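Local atomic coordinates of probable glutamine synthetase (Pseudomonas aeruginosa, PDB entry 4HPP), a protein that belongs to the glutamine synthetase family, with an N-terminal beta domain joined to a larger catalytic domain and six chains in the assembly. Residues D65-R77 against A88-D100. Numbering follows the deposited sequence.
Sequences DLRLLPDPNSRVR and ALDYLHGNLVETD
OD2 of Asp90 is held by two arginines: NH2 of Arg75 at 2.7 Å, and NE of Arg8. NE of Arg75 meets OD1 of Asp90 at 2.9 Å, a side-on grip. Both oxygens offer Arg75 their syn lone pairs, and the two flat groups lie 20° apart, nearly coplanar. The carboxylate is probably kept ionised. On the other face of the sheet, CB of Val76 sits over one face of the Tyr91 ring, 4.0 Å from its centroid, a CH-pi contact. Tyr91 has CG between its backbone N and carbonyl carbon (chi1 66°), which brings the ring under Val76.

The two strands form an antiparallel hairpin in which strand 66-78 is broken by a short irregular stretch around Asp71 and Ser74. Arg67 pairs with Val97, Leu69 with Asn95 and Val76 with Tyr91 through backbone bonds. Asp71 N donates to His93 O at 2.7 Å. Ser74 OG donates to Asp71 O, and accepts a weak bond from His93 N at 3.0 Å. Asp71 OD1 takes Asn73 N in an Asx turn, while OD2 of Asp71 forms a salt bridge with Arg109. CD1 of Leu68 packs on CD2 of Leu96 at 3.7 Å.

Within the five-stranded sheet of the N-terminal domain, strand 89-97 also pairs with strand 9-15, and strand 66-78 with 39-41. Helices 108-121 and 196-216 pack near His93, while Val318 and Val320 of the second subunit touch Arg67 and Leu69.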
ATOM      1  N   ASP A  65      25.636  13.190 -43.847  1.00 82.58           N
ATOM      2  CA  ASP A  65      25.043  12.070 -43.089  1.00 83.16           C
ATOM      3  C   ASP A  65      24.681  10.734 -43.845  1.00 77.65           C
ATOM      4  O   ASP A  65      24.632  10.695 -45.072  1.00 79.24           O
ATOM      5  CB  ASP A  65      23.930  12.570 -42.138  1.00 85.23           C
ATOM      6  CG  ASP A  65      22.799  13.300 -42.850  1.00 84.22           C
ATOM      7  OD1 ASP A  65      22.997  13.827 -43.973  1.00 78.37           O
ATOM      8  OD2 ASP A  65      21.700  13.357 -42.246  1.00 72.33           O
ATOM      9  N   LEU A  66      24.459   9.658 -43.083  1.00 67.13           N
ATOM     10  CA  LEU A  66      24.423   8.278 -43.593  1.00 59.80           C
ATOM     11  C   LEU A  66      23.034   7.623 -43.520  1.00 57.72           C
ATOM     12  O   LEU A  66      22.115   8.163 -42.917  1.00 56.21           O
ATOM     13  CB  LEU A  66      25.374   7.412 -42.750  1.00 56.55           C
ATOM     14  CG  LEU A  66      26.862   7.729 -42.642  1.00 57.37           C
ATOM     15  CD1 LEU A  66      27.458   7.106 -41.404  1.00 47.51           C
ATOM     16  CD2 LEU A  66      27.598   7.238 -43.862  1.00 51.73           C
ATOM     17  N   ARG A  67      22.910   6.422 -44.099  1.00 56.80           N
ATOM     18  CA  ARG A  67      21.738   5.588 -43.907  1.00 53.30           C
ATOM     19  C   ARG A  67      22.111   4.389 -43.070  1.00 52.29           C
ATOM     20  O   ARG A  67      23.156   3.836 -43.282  1.00 50.87           O
ATOM     21  CB  ARG A  67      21.200   5.054 -45.219  1.00 52.14           C
ATOM     22  CG  ARG A  67      20.758   6.089 -46.213  1.00 61.29           C
ATOM     23  CD  ARG A  67      19.820   7.120 -45.615  1.00 60.96           C
ATOM     24  NE  ARG A  67      18.577   6.552 -45.110  1.00 62.97           N
ATOM     25  CZ  ARG A  67      17.583   7.294 -44.639  1.00 60.77           C
ATOM     26  NH1 ARG A  67      17.711   8.614 -44.635  1.00 60.75           N
ATOM     27  NH2 ARG A  67      16.480   6.728 -44.161  1.00 57.40           N
ATOM     28  N   LEU A  68      21.226   4.010 -42.139  1.00 50.12           N
ATOM     29  CA  LEU A  68      21.326   2.807 -41.348  1.00 49.04           C
ATOM     30  C   LEU A  68      20.332   1.836 -41.968  1.00 50.73           C
ATOM     31  O   LEU A  68      19.104   2.001 -41.825  1.00 45.20           O
ATOM     32  CB  LEU A  68      20.926   3.066 -39.885  1.00 41.91           C
ATOM     33  CG  LEU A  68      20.972   1.827 -38.972  1.00 44.37           C
ATOM     34  CD1 LEU A  68      22.300   1.087 -39.177  1.00 47.30           C
ATOM     35  CD2 LEU A  68      20.757   2.099 -37.478  1.00 38.34           C
ATOM     36  N   LEU A  69      20.874   0.827 -42.633  1.00 48.63           N
ATOM     37  CA  LEU A  69      20.094  -0.042 -43.516  1.00 52.73           C
ATOM     38  C   LEU A  69      19.869  -1.404 -42.853  1.00 49.77           C
ATOM     39  O   LEU A  69      20.779  -2.226 -42.844  1.00 53.14           O
ATOM     40  CB  LEU A  69      20.871  -0.248 -44.818  1.00 54.68           C
ATOM     41  CG  LEU A  69      20.053  -0.245 -46.110  1.00 58.18           C
ATOM     42  CD1 LEU A  69      19.464   1.130 -46.330  1.00 54.01           C
ATOM     43  CD2 LEU A  69      20.952  -0.638 -47.273  1.00 54.71           C
ATOM     44  N   PRO A  70      18.679  -1.630 -42.271  1.00 47.49           N
ATOM     45  CA  PRO A  70      18.365  -2.892 -41.563  1.00 52.19           C
ATOM     46  C   PRO A  70      18.565  -4.121 -42.463  1.00 59.14           C
ATOM     47  O   PRO A  70      18.148  -4.126 -43.626  1.00 57.81           O
ATOM     48  CB  PRO A  70      16.881  -2.746 -41.199  1.00 45.87           C
ATOM     49  CG  PRO A  70      16.377  -1.677 -42.118  1.00 51.87           C
ATOM     50  CD  PRO A  70      17.523  -0.729 -42.333  1.00 43.99           C
ATOM     51  N   ASP A  71      19.245  -5.132 -41.941  1.00 59.06           N
ATOM     52  CA  ASP A  71      19.392  -6.357 -42.665  1.00 56.08           C
ATOM     53  C   ASP A  71      18.222  -7.224 -42.216  1.00 59.23           C
ATOM     54  O   ASP A  71      18.118  -7.536 -41.030  1.00 52.85           O
ATOM     55  CB  ASP A  71      20.705  -7.008 -42.317  1.00 51.20           C
ATOM     56  CG  ASP A  71      20.667  -8.506 -42.479  1.00 59.22           C
ATOM     57  OD1 ASP A  71      19.962  -9.005 -43.384  1.00 68.13           O
ATOM     58  OD2 ASP A  71      21.322  -9.202 -41.683  1.00 56.70           O
ATOM     59  N   PRO A  72      17.340  -7.631 -43.168  1.00 66.58           N
ATOM     60  CA  PRO A  72      16.065  -8.263 -42.752  1.00 54.85           C
ATOM     61  C   PRO A  72      16.283  -9.585 -42.069  1.00 53.86           C
ATOM     62  O   PRO A  72      15.424 -10.034 -41.306  1.00 53.66           O
ATOM     63  CB  PRO A  72      15.312  -8.466 -44.067  1.00 52.29           C
ATOM     64  CG  PRO A  72      16.042  -7.607 -45.083  1.00 53.66           C
ATOM     65  CD  PRO A  72      17.458  -7.516 -44.645  1.00 59.91           C
ATOM     66  N   ASN A  73      17.436 -10.207 -42.313  1.00 58.67           N
ATOM     67  CA  ASN A  73      17.694 -11.536 -41.723  1.00 58.73           C
ATOM     68  C   ASN A  73      18.106 -11.560 -40.241  1.00 53.00           C
ATOM     69  O   ASN A  73      18.158 -12.616 -39.639  1.00 66.36           O
ATOM     70  CB  ASN A  73      18.639 -12.381 -42.613  1.00 61.83           C
ATOM     71  CG  ASN A  73      18.003 -12.747 -43.962  1.00 67.37           C
ATOM     72  OD1 ASN A  73      16.842 -13.194 -44.046  1.00 77.39           O
ATOM     73  ND2 ASN A  73      18.758 -12.556 -45.021  1.00 65.76           N
ATOM     74  N   SER A  74      18.363 -10.397 -39.659  1.00 52.88           N
ATOM     75  CA  SER A  74      18.876 -10.276 -38.304  1.00 48.04           C
ATOM     76  C   SER A  74      17.776  -9.893 -37.310  1.00 50.79           C
ATOM     77  O   SER A  74      18.079  -9.675 -36.146  1.00 47.25           O
ATOM     78  CB  SER A  74      19.875  -9.164 -38.277  1.00 49.55           C
ATOM     79  OG  SER A  74      19.185  -7.958 -38.579  1.00 53.57           O
ATOM     80  N   ARG A  75      16.525  -9.792 -37.776  1.00 41.72           N
ATOM     81  CA  ARG A  75      15.428  -9.382 -36.929  1.00 42.20           C
ATOM     82  C   ARG A  75      15.289 -10.140 -35.590  1.00 44.85           C
ATOM     83  O   ARG A  75      15.314 -11.365 -35.549  1.00 42.91           O
ATOM     84  CB  ARG A  75      14.115  -9.427 -37.701  1.00 41.24           C
ATOM     85  CG  ARG A  75      12.938  -8.907 -36.874  1.00 38.89           C
ATOM     86  CD  ARG A  75      11.933  -8.209 -37.757  1.00 37.15           C
ATOM     87  NE  ARG A  75      10.825  -7.706 -37.004  1.00 43.26           N
ATOM     88  CZ  ARG A  75       9.624  -7.521 -37.523  1.00 47.86           C
ATOM     89  NH1 ARG A  75       9.440  -7.766 -38.811  1.00 50.30           N
ATOM     90  NH2 ARG A  75       8.618  -7.092 -36.763  1.00 48.94           N
ATOM     91  N   VAL A  76      15.152  -9.380 -34.500  1.00 42.95           N
ATOM     92  CA  VAL A  76      14.851  -9.942 -33.188  1.00 47.05           C
ATOM     93  C   VAL A  76      13.447  -9.565 -32.754  1.00 47.80           C
ATOM     94  O   VAL A  76      13.078  -8.404 -32.839  1.00 60.67           O
ATOM     95  CB  VAL A  76      15.898  -9.492 -32.136  1.00 45.66           C
ATOM     96  CG1 VAL A  76      15.511  -9.954 -30.729  1.00 40.02           C
ATOM     97  CG2 VAL A  76      17.214 -10.149 -32.500  1.00 38.67           C
ATOM     98  N   ARG A  77      12.674 -10.549 -32.305  1.00 46.23           N
ATOM     99  CA  ARG A  77      11.293 -10.338 -31.911  1.00 49.17           C
ATOM    100  C   ARG A  77      11.122 -11.041 -30.595  1.00 46.32           C
ATOM    101  O   ARG A  77      11.075 -12.269 -30.581  1.00 48.37           O
ATOM    102  CB  ARG A  77      10.310 -11.038 -32.893  1.00 60.14           C
ATOM    103  CG  ARG A  77      10.043 -10.487 -34.300  1.00 57.32           C
ATOM    104  CD  ARG A  77       8.517 -10.587 -34.461  1.00 72.35           C
ATOM    105  NE  ARG A  77       7.964 -11.215 -35.686  1.00 91.39           N
ATOM    106  CZ  ARG A  77       6.648 -11.296 -36.001  1.00 97.87           C
ATOM    107  NH1 ARG A  77       5.692 -10.788 -35.204  1.00 83.96           N
ATOM    108  NH2 ARG A  77       6.266 -11.899 -37.130  1.00 94.88           N
ATOM    109  N   ALA A  88       6.555  -5.397 -26.906  1.00 41.00           N
ATOM    110  CA  ALA A  88       7.484  -6.307 -27.504  1.00 42.32           C
ATOM    111  C   ALA A  88       8.844  -5.556 -27.627  1.00 39.09           C
ATOM    112  O   ALA A  88       8.886  -4.333 -27.611  1.00 38.77           O
ATOM    113  CB  ALA A  88       6.981  -6.771 -28.857  1.00 36.81           C
ATOM    114  N   LEU A  89       9.921  -6.313 -27.719  1.00 38.42           N
ATOM    115  CA  LEU A  89      11.186  -5.849 -28.170  1.00 38.17           C
ATOM    116  C   LEU A  89      11.341  -6.229 -29.604  1.00 37.80           C
ATOM    117  O   LEU A  89      11.462  -7.396 -29.918  1.00 51.52           O
ATOM    118  CB  LEU A  89      12.252  -6.550 -27.355  1.00 39.06           C
ATOM    119  CG  LEU A  89      13.692  -6.050 -27.612  1.00 44.18           C
ATOM    120  CD1 LEU A  89      13.923  -4.574 -27.268  1.00 44.94           C
ATOM    121  CD2 LEU A  89      14.686  -6.930 -26.859  1.00 42.72           C
ATOM    122  N   ASP A  90      11.356  -5.263 -30.489  1.00 41.81           N
ATOM    123  CA  ASP A  90      11.420  -5.567 -31.899  1.00 39.21           C
ATOM    124  C   ASP A  90      12.412  -4.694 -32.601  1.00 36.61           C
ATOM    125  O   ASP A  90      12.251  -3.489 -32.631  1.00 40.88           O
ATOM    126  CB  ASP A  90      10.047  -5.366 -32.509  1.00 36.86           C
ATOM    127  CG  ASP A  90       9.906  -6.031 -33.836  1.00 44.98           C
ATOM    128  OD1 ASP A  90      10.963  -6.332 -34.499  1.00 40.41           O
ATOM    129  OD2 ASP A  90       8.715  -6.256 -34.217  1.00 46.59           O
ATOM    130  N   TYR A  91      13.445  -5.283 -33.181  1.00 34.48           N
ATOM    131  CA  TYR A  91      14.473  -4.460 -33.863  1.00 38.38           C
ATOM    132  C   TYR A  91      15.283  -5.337 -34.799  1.00 38.84           C
ATOM    133  O   TYR A  91      15.278  -6.553 -34.653  1.00 44.66           O
ATOM    134  CB  TYR A  91      15.450  -3.779 -32.833  1.00 38.27           C
ATOM    135  CG  TYR A  91      16.274  -4.803 -32.109  1.00 35.69           C
ATOM    136  CD1 TYR A  91      17.457  -5.302 -32.649  1.00 39.22           C
ATOM    137  CD2 TYR A  91      15.859  -5.300 -30.883  1.00 31.58           C
ATOM    138  CE1 TYR A  91      18.222  -6.267 -31.950  1.00 38.80           C
ATOM    139  CE2 TYR A  91      16.611  -6.236 -30.175  1.00 35.25           C
ATOM    140  CZ  TYR A  91      17.782  -6.740 -30.722  1.00 41.15           C
ATOM    141  OH  TYR A  91      18.477  -7.719 -30.023  1.00 42.32           O
ATOM    142  N   LEU A  92      15.974  -4.692 -35.732  1.00 39.85           N
ATOM    143  CA  LEU A  92      16.830  -5.300 -36.739  1.00 44.13           C
ATOM    144  C   LEU A  92      18.215  -4.615 -36.749  1.00 51.41           C
ATOM    145  O   LEU A  92      18.317  -3.375 -36.627  1.00 49.94           O
ATOM    146  CB  LEU A  92      16.233  -5.080 -38.139  1.00 41.27           C
ATOM    147  CG  LEU A  92      14.876  -5.642 -38.507  1.00 41.76           C
ATOM    148  CD1 LEU A  92      13.775  -4.692 -38.095  1.00 40.83           C
ATOM    149  CD2 LEU A  92      14.782  -5.894 -40.004  1.00 41.90           C
ATOM    150  N   HIS A  93      19.264  -5.418 -36.930  1.00 51.60           N
ATOM    151  CA  HIS A  93      20.611  -4.924 -37.086  1.00 46.17           C
ATOM    152  C   HIS A  93      20.744  -4.404 -38.482  1.00 53.02           C
ATOM    153  O   HIS A  93      20.137  -4.951 -39.425  1.00 57.50           O
ATOM    154  CB  HIS A  93      21.620  -6.012 -36.851  1.00 40.43           C
ATOM    155  CG  HIS A  93      21.472  -6.682 -35.531  1.00 43.10           C
ATOM    156  ND1 HIS A  93      22.271  -6.387 -34.474  1.00 43.69           N
ATOM    157  CD2 HIS A  93      20.575  -7.678 -35.098  1.00 43.84           C
ATOM    158  CE1 HIS A  93      21.889  -7.145 -33.401  1.00 49.15           C
ATOM    159  NE2 HIS A  93      20.849  -7.936 -33.784  1.00 47.54           N
ATOM    160  N   GLY A  94      21.528  -3.340 -38.631  1.00 45.55           N
ATOM    161  CA  GLY A  94      21.659  -2.705 -39.900  1.00 50.72           C
ATOM    162  C   GLY A  94      23.114  -2.421 -40.158  1.00 55.18           C
ATOM    163  O   GLY A  94      23.953  -2.410 -39.222  1.00 57.83           O
ATOM    164  N   ASN A  95      23.416  -2.207 -41.435  1.00 52.26           N
ATOM    165  CA  ASN A  95      24.724  -1.714 -41.831  1.00 54.91           C
ATOM    166  C   ASN A  95      24.591  -0.215 -42.210  1.00 54.20           C
ATOM    167  O   ASN A  95      23.542   0.193 -42.726  1.00 60.32           O
ATOM    168  CB  ASN A  95      25.285  -2.524 -43.007  1.00 49.08           C
ATOM    169  CG  ASN A  95      25.065  -4.031 -42.884  1.00 49.13           C
ATOM    170  OD1 ASN A  95      25.255  -4.637 -41.825  1.00 48.20           O
ATOM    171  ND2 ASN A  95      24.675  -4.653 -43.995  1.00 48.81           N
ATOM    172  N   LEU A  96      25.637   0.577 -41.928  1.00 49.97           N
ATOM    173  CA  LEU A  96      25.757   1.997 -42.298  1.00 48.07           C
ATOM    174  C   LEU A  96      26.355   2.197 -43.680  1.00 53.72           C
ATOM    175  O   LEU A  96      27.402   1.617 -44.018  1.00 56.33           O
ATOM    176  CB  LEU A  96      26.639   2.725 -41.286  1.00 43.80           C
ATOM    177  CG  LEU A  96      26.119   2.823 -39.853  1.00 38.62           C
ATOM    178  CD1 LEU A  96      27.147   3.464 -38.930  1.00 44.29           C
ATOM    179  CD2 LEU A  96      24.858   3.661 -39.799  1.00 37.98           C
ATOM    180  N   VAL A  97      25.702   3.039 -44.473  1.00 53.76           N
ATOM    181  CA  VAL A  97      26.076   3.249 -45.881  1.00 58.38           C
ATOM    182  C   VAL A  97      25.876   4.714 -46.208  1.00 62.38           C
ATOM    183  O   VAL A  97      25.092   5.357 -45.532  1.00 66.82           O
ATOM    184  CB  VAL A  97      25.234   2.358 -46.828  1.00 52.39           C
ATOM    185  CG1 VAL A  97      25.394   0.911 -46.428  1.00 51.66           C
ATOM    186  CG2 VAL A  97      23.746   2.721 -46.785  1.00 48.04           C
ATOM    187  N   GLU A  98      26.588   5.241 -47.212  1.00 74.37           N
ATOM    188  CA  GLU A  98      26.403   6.643 -47.686  1.00 76.07           C
ATOM    189  C   GLU A  98      25.083   6.718 -48.460  1.00 79.85           C
ATOM    190  O   GLU A  98      24.505   5.662 -48.709  1.00 88.90           O
ATOM    191  CB  GLU A  98      27.617   7.086 -48.504  1.00 79.72           C
ATOM    192  CG  GLU A  98      28.794   7.596 -47.640  1.00 80.77           C
ATOM    193  CD  GLU A  98      30.108   6.812 -47.834  1.00 91.43           C
ATOM    194  OE1 GLU A  98      30.289   6.158 -48.890  1.00103.47           O
ATOM    195  OE2 GLU A  98      30.982   6.836 -46.929  1.00 85.82           O
ATOM    196  N   THR A  99      24.562   7.904 -48.816  1.00 84.97           N
ATOM    197  CA  THR A  99      23.121   7.979 -49.295  1.00 83.59           C
ATOM    198  C   THR A  99      22.744   7.226 -50.596  1.00 76.62           C
ATOM    199  O   THR A  99      21.562   6.915 -50.820  1.00 77.34           O
ATOM    200  CB  THR A  99      22.519   9.426 -49.348  1.00 89.51           C
ATOM    201  OG1 THR A  99      23.465  10.351 -49.897  1.00 92.00           O
ATOM    202  CG2 THR A  99      22.094   9.912 -47.976  1.00 72.61           C
ATOM    203  N   ASP A 100      23.756   6.944 -51.423  1.00 74.80           N
ATOM    204  CA  ASP A 100      23.632   6.244 -52.728  1.00 81.11           C
ATOM    205  C   ASP A 100      23.608   4.708 -52.657  1.00 86.16           C
ATOM    206  O   ASP A 100      23.299   4.054 -53.661  1.00 97.08           O
ATOM    207  CB  ASP A 100      24.796   6.658 -53.668  1.00 71.83           C
ATOM    208  CG  ASP A 100      26.164   6.688 -52.952  1.00 67.84           C
ATOM    209  OD1 ASP A 100      27.033   7.474 -53.337  1.00 69.47           O
ATOM    210  OD2 ASP A 100      26.394   5.945 -51.986  1.00 71.48           O
TER